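Salicylaldehyde dehydrogenase NahF (Pseudomonas putida, PDB 4JZ6) probably catalyses the NAD+-dependent oxidation of salicylaldehyde to salicylate, a step of naphthalene degradation, as a member of the aldehyde dehydrogenase family. Local coordinates at residues A[274-279]-A[283-288]; A[289-294]-A[451-456]; A[323-328]-A[378-383]; A[430-433]-A[437-440]. All coordinates share one frame; numbering follows the deposited sequence.

Interaction 1: A[274-279]-A[283-288]; sequences LIVLDD and NAAVKA. With SO4 (sulfate ion), chain E.
Leu274 and Val276 of strand 273-276 meet Ala285 and Ala288 of helix 282-294 inside a beta-alpha-beta unit that runs on to strand 306-310, both strands lying in the seven-stranded mixed sheet of this aldehyde dehydrogenase. The helix returns antiparallel over the strand, with 164° between the two short axes and 9.9 Å at their closest approach. Alanines form the helix side of the contact: the CB atoms of Ala285 and Ala288 both point at the strand. Val276 CG1 lies 4.3 Å from Ala285 CB, and Leu274 CD2 stands at the same distance, 4.3 Å, from Ala288 CB. Leu274 carries its CG anti to the backbone N (chi1 -164°), which sends the CD2 branch up to the helix backbone. The contact is buried and made by van der Waals packing, methyl on methyl and methyl on a carbonyl oxygen, and Phe429 of the adjacent strand 425-429 closes it by touching Leu274, Ala285 and Ala288. On the far side of the helix Lys287 forms a salt bridge with Glu495 of the second subunit. At the helix start a sulfate ion, probably from the crystallisation liquor, takes a hydrogen bond of 3.2 Å from Asn283 N to its O4 (N-H...O 156°), and Ile282 N binds the same ion. The closest approach of the two segments is Leu274 CD2 to the carbonyl oxygen Ala285 O, 3.7 Å.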
loop_
_atom_site.group_PDB
_atom_site.type_symbol
_atom_site.label_atom_id
_atom_site.label_comp_id
_atom_site.label_asym_id
_atom_site.label_seq_id
_atom_site.Cartn_x
_atom_site.Cartn_y
_atom_site.Cartn_z
ATOM N N LEU A 274 25.662 -5.173 8.738
ATOM C CA LEU A 274 26.676 -4.133 8.717
ATOM C C LEU A 274 27.745 -4.548 7.712
ATOM O O LEU A 274 28.438 -5.555 7.902
ATOM C CB LEU A 274 27.286 -3.926 10.103
ATOM C CG LEU A 274 28.067 -2.624 10.313
ATOM C CD1 LEU A 274 27.115 -1.443 10.298
ATOM C CD2 LEU A 274 28.868 -2.642 11.600
ATOM N N ILE A 275 27.859 -3.790 6.625
ATOM C CA ILE A 275 28.867 -4.078 5.611
ATOM C C ILE A 275 30.191 -3.388 5.943
ATOM O O ILE A 275 30.282 -2.154 5.971
ATOM C CB ILE A 275 28.409 -3.642 4.212
ATOM C CG1 ILE A 275 27.072 -4.303 3.858
ATOM C CG2 ILE A 275 29.474 -3.980 3.186
ATOM C CD1 ILE A 275 26.504 -3.879 2.527
ATOM N N VAL A 276 31.213 -4.198 6.200
ATOM C CA VAL A 276 32.537 -3.693 6.526
ATOM C C VAL A 276 33.474 -3.970 5.361
ATOM O O VAL A 276 33.954 -5.087 5.206
ATOM C CB VAL A 276 33.078 -4.364 7.800
ATOM C CG1 VAL A 276 34.365 -3.715 8.245
ATOM C CG2 VAL A 276 32.044 -4.293 8.905
ATOM N N LEU A 277 33.717 -2.954 4.536
ATOM C CA LEU A 277 34.546 -3.108 3.339
ATOM C C LEU A 277 36.010 -3.187 3.736
ATOM O O LEU A 277 36.342 -2.987 4.901
ATOM C CB LEU A 277 34.314 -1.956 2.354
ATOM C CG LEU A 277 32.856 -1.680 1.961
ATOM C CD1 LEU A 277 32.723 -0.348 1.267
ATOM C CD2 LEU A 277 32.301 -2.783 1.086
ATOM N N ASP A 278 36.891 -3.473 2.778
ATOM C CA ASP A 278 38.316 -3.627 3.094
ATOM C C ASP A 278 38.923 -2.281 3.490
ATOM O O ASP A 278 40.051 -2.190 3.976
ATOM C CB ASP A 278 39.089 -4.310 1.947
ATOM C CG ASP A 278 39.156 -3.470 0.672
ATOM O OD1 ASP A 278 39.623 -2.311 0.715
ATOM O OD2 ASP A 278 38.761 -3.987 -0.396
ATOM N N ASP A 279 38.111 -1.251 3.303
ATOM C CA ASP A 279 38.495 0.140 3.402
ATOM C C ASP A 279 38.159 0.732 4.766
ATOM O O ASP A 279 38.555 1.848 5.082
ATOM C CB ASP A 279 37.683 0.892 2.355
ATOM C CG ASP A 279 38.313 2.175 1.954
ATOM O OD1 ASP A 279 39.507 2.367 2.245
ATOM O OD2 ASP A 279 37.622 2.992 1.333
ATOM N N ASN A 283 38.028 0.618 13.899
ATOM C CA ASN A 283 37.599 1.149 15.186
ATOM C C ASN A 283 36.130 1.568 15.140
ATOM O O ASN A 283 35.311 1.095 15.929
ATOM C CB ASN A 283 38.470 2.337 15.592
ATOM C CG ASN A 283 37.992 3.000 16.870
ATOM O OD1 ASN A 283 37.367 4.065 16.839
ATOM N ND2 ASN A 283 38.277 2.369 18.003
ATOM N N ALA A 284 35.807 2.438 14.188
ATOM C CA ALA A 284 34.461 2.969 14.046
ATOM C C ALA A 284 33.434 1.879 13.744
ATOM O O ALA A 284 32.298 1.934 14.225
ATOM C CB ALA A 284 34.431 4.038 12.970
ATOM N N ALA A 285 33.830 0.894 12.944
ATOM C CA ALA A 285 32.912 -0.166 12.544
ATOM C C ALA A 285 32.617 -1.101 13.708
ATOM O O ALA A 285 31.474 -1.519 13.901
ATOM C CB ALA A 285 33.458 -0.939 11.361
ATOM N N VAL A 286 33.649 -1.425 14.484
ATOM C CA VAL A 286 33.467 -2.258 15.668
ATOM C C VAL A 286 32.476 -1.608 16.631
ATOM O O VAL A 286 31.565 -2.269 17.132
ATOM C CB VAL A 286 34.804 -2.561 16.380
ATOM C CG1 VAL A 286 34.560 -3.163 17.754
ATOM C CG2 VAL A 286 35.648 -3.504 15.534
ATOM N N LYS A 287 32.636 -0.307 16.859
ATOM C CA LYS A 287 31.724 0.431 17.730
ATOM C C LYS A 287 30.280 0.363 17.239
ATOM O O LYS A 287 29.356 0.126 18.017
ATOM C CB LYS A 287 32.173 1.888 17.891
ATOM C CG LYS A 287 33.523 2.037 18.576
ATOM C CD LYS A 287 33.727 3.420 19.172
ATOM C CE LYS A 287 34.056 4.465 18.121
ATOM N NZ LYS A 287 34.266 5.810 18.742
ATOM N N ALA A 288 30.084 0.559 15.944
ATOM C CA ALA A 288 28.743 0.473 15.383
ATOM C C ALA A 288 28.230 -0.952 15.500
ATOM O O ALA A 288 27.053 -1.179 15.777
ATOM C CB ALA A 288 28.742 0.917 13.939
HETATM S S SO4 E . 41.598 1.355 11.824
HETATM O O1 SO4 E . 42.656 0.354 11.695
HETATM O O2 SO4 E . 42.141 2.666 11.475
HETATM O O3 SO4 E . 40.521 1.009 10.902
HETATM O O4 SO4 E . 41.084 1.390 13.194
#

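Interaction 2: A[289-294]-A[451-456]; sequences AVFGSF and NGSTVQ
The Phe291 ring meets the loop 451-456 with its edge: Ser453 CB and Val455 O lie in the ring plane beside CD2 and CE2, and Ser453 OG sits close to that plane. The ring of Tyr498 of the second subunit also meets Phe291, the two planes at about 45°, and Pro499 of that subunit packs on it as well. Phe291 CD2 is 3.7 Å from Ser453 OG, and Phe291 CE2 is 3.8 Å from Val455 O. With CG anti to the backbone N (chi1 172°), the ring swings from the flank of helix 282-294 over to the loop. One residue on, Gly292 presents bare backbone, and Val455 fills the place next to it, its CG2 lying 3.6 Å from Gly292 O. The loop is braced from within by an ST turn, in which Ser453 OG accepts from Val455 N at 3.2 Å, while Gln456 NE2 donates to Ser453 O at 2.9 Å. Thr454 OG1 is hydrogen-bonded to Met302 O and Thr304 OG1, which ties this loop to the stretch following the helix. Met302 lines the salicylaldehyde pocket, and the Val455 side chain is about 7 Å from the bound aldehyde. Since the oxygens of Ser453 and Val455 face the C-H rim of Phe291, the partly positive ring edge probably gives a weak electrostatic attraction on top of the van der Waals contact.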
loop_
_atom_site.group_PDB
_atom_site.type_symbol
_atom_site.label_atom_id
_atom_site.label_comp_id
_atom_site.label_asym_id
_atom_site.label_seq_id
_atom_site.Cartn_x
_atom_site.Cartn_y
_atom_site.Cartn_z
ATOM N N ALA A 289 29.126 -1.911 15.288
ATOM C CA ALA A 289 28.755 -3.316 15.353
ATOM C C ALA A 289 28.313 -3.695 16.765
ATOM O O ALA A 289 27.231 -4.251 16.953
ATOM C CB ALA A 289 29.908 -4.196 14.888
ATOM N N VAL A 290 29.151 -3.380 17.752
ATOM C CA VAL A 290 28.844 -3.671 19.152
ATOM C C VAL A 290 27.501 -3.075 19.568
ATOM O O VAL A 290 26.684 -3.743 20.205
ATOM C CB VAL A 290 29.950 -3.158 20.087
ATOM C CG1 VAL A 290 29.519 -3.273 21.535
ATOM C CG2 VAL A 290 31.219 -3.943 19.857
ATOM N N PHE A 291 27.271 -1.827 19.177
ATOM C CA PHE A 291 26.045 -1.128 19.530
ATOM C C PHE A 291 24.811 -1.731 18.865
ATOM O O PHE A 291 23.834 -2.068 19.541
ATOM C CB PHE A 291 26.163 0.352 19.168
ATOM C CG PHE A 291 24.880 1.117 19.316
ATOM C CD1 PHE A 291 24.391 1.442 20.569
ATOM C CD2 PHE A 291 24.174 1.528 18.200
ATOM C CE1 PHE A 291 23.214 2.149 20.706
ATOM C CE2 PHE A 291 22.999 2.237 18.328
ATOM C CZ PHE A 291 22.516 2.547 19.582
ATOM N N GLY A 292 24.859 -1.851 17.540
ATOM C CA GLY A 292 23.722 -2.323 16.770
ATOM C C GLY A 292 23.384 -3.774 17.046
ATOM O O GLY A 292 22.232 -4.183 16.941
ATOM N N SER A 293 24.393 -4.558 17.411
ATOM C CA SER A 293 24.189 -5.978 17.652
ATOM C C SER A 293 23.528 -6.263 18.995
ATOM O O SER A 293 22.671 -7.144 19.097
ATOM C CB SER A 293 25.514 -6.734 17.570
ATOM O OG SER A 293 26.011 -6.720 16.244
ATOM N N PHE A 294 23.913 -5.513 20.023
ATOM C CA PHE A 294 23.563 -5.912 21.376
ATOM C C PHE A 294 22.721 -4.933 22.177
ATOM O O PHE A 294 22.464 -5.160 23.360
ATOM C CB PHE A 294 24.825 -6.287 22.137
ATOM C CG PHE A 294 25.592 -7.383 21.491
ATOM C CD1 PHE A 294 25.047 -8.654 21.394
ATOM C CD2 PHE A 294 26.844 -7.147 20.960
ATOM C CE1 PHE A 294 25.745 -9.678 20.787
ATOM C CE2 PHE A 294 27.550 -8.162 20.353
ATOM C CZ PHE A 294 27.001 -9.435 20.263
ATOM N N ASN A 451 28.797 4.604 7.123
ATOM C CA ASN A 451 29.600 4.702 8.335
ATOM C C ASN A 451 28.736 4.956 9.580
ATOM O O ASN A 451 29.088 5.748 10.450
ATOM C CB ASN A 451 30.700 5.751 8.172
ATOM C CG ASN A 451 31.689 5.387 7.085
ATOM O OD1 ASN A 451 32.207 4.274 7.052
ATOM N ND2 ASN A 451 31.949 6.322 6.183
ATOM N N GLY A 452 27.604 4.263 9.647
ATOM C CA GLY A 452 26.731 4.326 10.804
ATOM C C GLY A 452 26.197 2.959 11.189
ATOM O O GLY A 452 26.306 2.007 10.417
ATOM N N SER A 453 25.615 2.852 12.380
ATOM C CA SER A 453 25.062 1.579 12.832
ATOM C C SER A 453 23.783 1.245 12.073
ATOM O O SER A 453 23.245 2.084 11.350
ATOM C CB SER A 453 24.778 1.616 14.336
ATOM O OG SER A 453 23.543 2.255 14.614
ATOM N N THR A 454 23.291 0.021 12.252
ATOM C CA THR A 454 22.024 -0.387 11.644
ATOM C C THR A 454 20.827 0.022 12.492
ATOM O O THR A 454 19.688 -0.071 12.042
ATOM C CB THR A 454 21.939 -1.915 11.452
ATOM O OG1 THR A 454 21.683 -2.544 12.719
ATOM C CG2 THR A 454 23.222 -2.461 10.823
ATOM N N VAL A 455 21.084 0.457 13.723
ATOM C CA VAL A 455 20.006 0.800 14.649
ATOM C C VAL A 455 19.811 2.316 14.762
ATOM O O VAL A 455 20.349 2.975 15.668
ATOM C CB VAL A 455 20.229 0.156 16.038
ATOM C CG1 VAL A 455 19.119 0.533 17.010
ATOM C CG2 VAL A 455 20.316 -1.349 15.901
ATOM N N GLN A 456 19.055 2.870 13.818
ATOM C CA GLN A 456 18.748 4.299 13.821
ATOM C C GLN A 456 17.290 4.532 13.448
ATOM O O GLN A 456 16.690 3.747 12.715
ATOM C CB GLN A 456 19.665 5.055 12.852
ATOM C CG GLN A 456 21.145 4.923 13.174
ATOM C CD GLN A 456 22.042 5.615 12.162
ATOM O OE1 GLN A 456 21.781 6.746 11.748
ATOM N NE2 GLN A 456 23.110 4.936 11.761
#

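Interaction 3: A[323-328]-A[378-383]; sequences EKTERL and MPATIL
Plain helix-on-sheet packing joins the C-terminal end of helix 311-327 to the start of strand 381-384 and the residue just before it, far from the substrate pocket. Thr325 carries it alone on the helix side, its CB directed at the strand, and Ala380 and Ile382 answer from the other. The two branches of Thr325 divide the work. CG2, anti to the backbone N, reaches the methyl of Ala380, with Thr325 CG2 and Ala380 CB 3.6 Å apart. OG1 lies beside the backbone N (chi1 -61°), where it makes a hydrogen bond to Phe321 O one helical turn back. The hydroxyl is thus satisfied by its own helix although buried, and what it offers Ile382 is van der Waals contact. Ile382 holds CG1 beside its backbone N and continues extended (chi2 170°), bringing the terminal methyl across the threonine: Ile382 CD1 is 3.5 Å from Thr325 OG1 and 3.9 Å from Thr325 CB. The intervening Thr381 points its CB away from the helix. Glu323, Lys324 and Arg327, which do not touch the strand, form a salt-bridge network, with Arg327 NH1 2.9 Å from Glu323 OE1. Phe294 of helix 282-294 packs against both Thr325 and Ala380, closing one flank, while Cys369 of the edge strand 366-369 touches Thr325 and Ile382, and Val404 of the neighbouring strand 401-407 touches Ile382.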
loop_
_atom_site.group_PDB
_atom_site.type_symbol
_atom_site.label_atom_id
_atom_site.label_comp_id
_atom_site.label_asym_id
_atom_site.label_seq_id
_atom_site.Cartn_x
_atom_site.Cartn_y
_atom_site.Cartn_z
ATOM N N GLU A 323 36.607 -8.904 21.438
ATOM C CA GLU A 323 37.173 -8.306 22.637
ATOM C C GLU A 323 36.128 -7.435 23.332
ATOM O O GLU A 323 35.820 -7.646 24.506
ATOM C CB GLU A 323 38.420 -7.492 22.285
ATOM C CG GLU A 323 39.435 -7.371 23.407
ATOM C CD GLU A 323 39.054 -6.318 24.431
ATOM O OE1 GLU A 323 38.554 -5.243 24.023
ATOM O OE2 GLU A 323 39.254 -6.568 25.642
ATOM N N LYS A 324 35.574 -6.475 22.598
ATOM C CA LYS A 324 34.549 -5.580 23.134
ATOM C C LYS A 324 33.312 -6.331 23.633
ATOM O O LYS A 324 32.775 -6.036 24.705
ATOM C CB LYS A 324 34.123 -4.565 22.072
ATOM C CG LYS A 324 35.214 -3.619 21.633
ATOM C CD LYS A 324 35.795 -2.861 22.810
ATOM C CE LYS A 324 36.825 -1.846 22.340
ATOM N NZ LYS A 324 37.765 -1.444 23.425
ATOM N N THR A 325 32.862 -7.294 22.838
ATOM C CA THR A 325 31.630 -8.027 23.116
ATOM C C THR A 325 31.695 -8.825 24.425
ATOM O O THR A 325 30.755 -8.789 25.226
ATOM C CB THR A 325 31.263 -8.939 21.925
ATOM O OG1 THR A 325 31.056 -8.124 20.770
ATOM C CG2 THR A 325 30.000 -9.729 22.203
ATOM N N GLU A 326 32.803 -9.534 24.638
ATOM C CA GLU A 326 33.012 -10.295 25.873
ATOM C C GLU A 326 32.912 -9.412 27.119
ATOM O O GLU A 326 32.383 -9.839 28.150
ATOM C CB GLU A 326 34.367 -11.002 25.853
ATOM C CG GLU A 326 34.428 -12.229 24.959
ATOM C CD GLU A 326 35.845 -12.752 24.796
ATOM O OE1 GLU A 326 36.794 -12.017 25.155
ATOM O OE2 GLU A 326 36.014 -13.893 24.313
ATOM N N ARG A 327 33.414 -8.182 27.008
ATOM C CA ARG A 327 33.442 -7.238 28.127
ATOM C C ARG A 327 32.057 -6.689 28.509
ATOM O O ARG A 327 31.901 -6.104 29.580
ATOM C CB ARG A 327 34.400 -6.074 27.832
ATOM C CG ARG A 327 35.886 -6.435 27.758
ATOM C CD ARG A 327 36.741 -5.339 28.408
ATOM N NE ARG A 327 37.806 -4.800 27.556
ATOM C CZ ARG A 327 37.725 -3.659 26.868
ATOM N NH1 ARG A 327 38.752 -3.251 26.132
ATOM N NH2 ARG A 327 36.620 -2.921 26.911
ATOM N N LEU A 328 31.061 -6.877 27.643
ATOM C CA LEU A 328 29.717 -6.339 27.874
ATOM C C LEU A 328 29.032 -6.944 29.101
ATOM O O LEU A 328 29.152 -8.142 29.359
ATOM C CB LEU A 328 28.832 -6.543 26.640
ATOM C CG LEU A 328 29.153 -5.749 25.370
ATOM C CD1 LEU A 328 28.098 -5.992 24.298
ATOM C CD2 LEU A 328 29.259 -4.278 25.685
ATOM N N MET A 378 21.005 -15.727 27.875
ATOM C CA MET A 378 22.027 -16.030 26.875
ATOM C C MET A 378 23.173 -15.035 26.982
ATOM O O MET A 378 22.941 -13.841 27.158
ATOM C CB MET A 378 21.429 -15.959 25.467
ATOM C CG MET A 378 22.368 -16.409 24.347
ATOM S SD MET A 378 21.566 -16.432 22.722
ATOM C CE MET A 378 22.823 -17.249 21.747
ATOM N N PRO A 379 24.419 -15.524 26.898
ATOM C CA PRO A 379 25.566 -14.614 26.818
ATOM C C PRO A 379 25.659 -13.998 25.430
ATOM O O PRO A 379 25.125 -14.570 24.479
ATOM C CB PRO A 379 26.761 -15.536 27.067
ATOM C CG PRO A 379 26.279 -16.907 26.724
ATOM C CD PRO A 379 24.830 -16.930 27.072
ATOM N N ALA A 380 26.309 -12.843 25.318
ATOM C CA ALA A 380 26.539 -12.236 24.015
ATOM C C ALA A 380 27.328 -13.211 23.149
ATOM O O ALA A 380 28.405 -13.666 23.532
ATOM C CB ALA A 380 27.281 -10.926 24.157
ATOM N N THR A 381 26.776 -13.540 21.986
ATOM C CA THR A 381 27.332 -14.591 21.146
ATOM C C THR A 381 27.603 -14.113 19.715
ATOM O O THR A 381 26.762 -13.462 19.102
ATOM C CB THR A 381 26.383 -15.812 21.115
ATOM O OG1 THR A 381 26.127 -16.259 22.453
ATOM C CG2 THR A 381 26.987 -16.953 20.321
ATOM N N ILE A 382 28.785 -14.433 19.195
ATOM C CA ILE A 382 29.123 -14.142 17.804
ATOM C C ILE A 382 29.558 -15.420 17.084
ATOM O O ILE A 382 30.432 -16.147 17.566
ATOM C CB ILE A 382 30.267 -13.111 17.688
ATOM C CG1 ILE A 382 29.947 -11.840 18.474
ATOM C CG2 ILE A 382 30.527 -12.768 16.239
ATOM C CD1 ILE A 382 31.124 -10.903 18.596
ATOM N N LEU A 383 28.939 -15.698 15.939
ATOM C CA LEU A 383 29.326 -16.839 15.114
ATOM C C LEU A 383 30.076 -16.339 13.881
ATOM O O LEU A 383 29.641 -15.390 13.219
ATOM C CB LEU A 383 28.103 -17.663 14.703
ATOM C CG LEU A 383 27.230 -18.205 15.839
ATOM C CD1 LEU A 383 26.040 -18.980 15.302
ATOM C CD2 LEU A 383 28.056 -19.077 16.737
#

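Interaction 4: A[430-433]-A[437-440]; sequences GRDI and LRVG. With SO4 (sulfate ion), chain E.
Ile433 and Leu437 stand one helical turn apart and touch through branches set by their first torsions. Ile433 CG2 is anti to the backbone N and lies 3.7 Å from Leu437 CD1. Leu437 has CG beside its own backbone N (chi1 -83°), which lays the chain over the preceding turn, with Leu437 CB 3.2 Å from Ile433 O. That same oxygen accepts the helical bond from Leu437 N at 2.7 Å, so one carbonyl is both bonded and flanked by side-chain carbon. The second subunit covers this pair with Phe494 on Ile433 and Leu489 on Leu437. Asp432 is the N-cap of helix 433-442, where its OD1 accepts from Arg435 N. Its other oxygen, Asp432 OD2, is 4.5 Å from Arg438 NH2 but well out of the guanidinium plane, so any attraction is probably electrostatic only, with no N-H aimed at the oxygen; Arg438 NH1 forms its salt bridge with Glu410. Arg431 runs extended from CG to NE and meets the sulfate with the edge of its guanidinium. Arg431 NH2 donates to sulfate O2 at 2.8 Å and Arg431 NH1 to sulfate O3 at 3.2 Å, both at 153°, while Arg320 NH1 is a further partner of the ion.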
loop_
_atom_site.group_PDB
_atom_site.type_symbol
_atom_site.label_atom_id
_atom_site.label_comp_id
_atom_site.label_asym_id
_atom_site.label_seq_id
_atom_site.Cartn_x
_atom_site.Cartn_y
_atom_site.Cartn_z
ATOM N N GLY A 430 33.213 2.220 5.138
ATOM C CA GLY A 430 34.343 2.314 4.235
ATOM C C GLY A 430 34.912 3.716 4.263
ATOM O O GLY A 430 34.164 4.691 4.295
ATOM N N ARG A 431 36.236 3.827 4.260
ATOM C CA ARG A 431 36.876 5.138 4.247
ATOM C C ARG A 431 36.662 5.906 2.934
ATOM O O ARG A 431 36.585 7.134 2.947
ATOM C CB ARG A 431 38.361 5.024 4.591
ATOM C CG ARG A 431 38.622 4.821 6.070
ATOM C CD ARG A 431 40.103 4.871 6.398
ATOM N NE ARG A 431 40.314 5.147 7.817
ATOM C CZ ARG A 431 40.612 4.225 8.727
ATOM N NH1 ARG A 431 40.750 2.950 8.369
ATOM N NH2 ARG A 431 40.779 4.581 9.995
ATOM N N ASP A 432 36.580 5.185 1.811
ATOM C CA ASP A 432 36.167 5.766 0.528
ATOM C C ASP A 432 34.652 5.814 0.518
ATOM O O ASP A 432 33.986 4.789 0.358
ATOM C CB ASP A 432 36.695 4.923 -0.641
ATOM C CG ASP A 432 36.269 5.441 -2.020
ATOM O OD1 ASP A 432 35.376 6.312 -2.139
ATOM O OD2 ASP A 432 36.839 4.933 -3.009
ATOM N N ILE A 433 34.108 7.013 0.694
ATOM C CA ILE A 433 32.669 7.182 0.751
ATOM C C ILE A 433 32.013 7.020 -0.632
ATOM O O ILE A 433 30.884 6.521 -0.738
ATOM C CB ILE A 433 32.284 8.511 1.448
ATOM C CG1 ILE A 433 32.320 8.335 2.972
ATOM C CG2 ILE A 433 30.887 8.961 1.043
ATOM C CD1 ILE A 433 33.498 8.959 3.650
ATOM N N LEU A 437 29.024 4.545 -0.947
ATOM C CA LEU A 437 27.781 5.014 -1.553
ATOM C C LEU A 437 27.284 4.089 -2.664
ATOM O O LEU A 437 26.082 3.835 -2.762
ATOM C CB LEU A 437 27.946 6.441 -2.083
ATOM C CG LEU A 437 27.767 7.559 -1.049
ATOM C CD1 LEU A 437 28.280 8.886 -1.581
ATOM C CD2 LEU A 437 26.310 7.680 -0.655
ATOM N N ARG A 438 28.204 3.593 -3.494
ATOM C CA ARG A 438 27.863 2.647 -4.559
ATOM C C ARG A 438 27.119 1.447 -3.998
ATOM O O ARG A 438 26.019 1.116 -4.446
ATOM C CB ARG A 438 29.116 2.143 -5.279
ATOM C CG ARG A 438 29.834 3.160 -6.122
ATOM C CD ARG A 438 30.876 2.460 -6.968
ATOM N NE ARG A 438 32.176 3.114 -6.891
ATOM C CZ ARG A 438 33.259 2.566 -6.352
ATOM N NH1 ARG A 438 33.207 1.345 -5.847
ATOM N NH2 ARG A 438 34.398 3.239 -6.325
ATOM N N VAL A 439 27.728 0.794 -3.014
ATOM C CA VAL A 439 27.074 -0.335 -2.370
ATOM C C VAL A 439 25.823 0.140 -1.625
ATOM O O VAL A 439 24.761 -0.480 -1.717
ATOM C CB VAL A 439 28.046 -1.150 -1.465
ATOM C CG1 VAL A 439 29.423 -0.540 -1.484
ATOM C CG2 VAL A 439 27.516 -1.279 -0.045
ATOM N N GLY A 440 25.942 1.260 -0.922
ATOM C CA GLY A 440 24.819 1.796 -0.177
ATOM C C GLY A 440 23.606 1.986 -1.065
ATOM O O GLY A 440 22.478 1.673 -0.683
HETATM S S SO4 E . 41.598 1.355 11.824
HETATM O O1 SO4 E . 42.656 0.354 11.695
HETATM O O2 SO4 E . 42.141 2.666 11.475
HETATM O O3 SO4 E . 40.521 1.009 10.902
HETATM O O4 SO4 E . 41.084 1.390 13.194
#

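How the interactions relate
Helix 282-294 joins interactions 1 and 2, whose centres are about 10 Å apart: its first half lies on strand 273-276 and its second half on the loop after strand 447-450. Interaction 3 lies about 17 Å from interaction 1, centre to centre, towards the other edge of the same seven-stranded sheet, and Phe294 and Val290 connect it to interaction 2. Interaction 4 is about 11 Å from interaction 1, linked by the backbone of Asp279 and Arg431 and by the shared sulfate. Along the chain interaction 1 comes first, and interactions 3 and 4 both fall between the two segments of interaction 2, which brings residues far apart in sequence together. Interactions 1, 2 and 4 border the second subunit, so this part of the fold lies against the subunit interface.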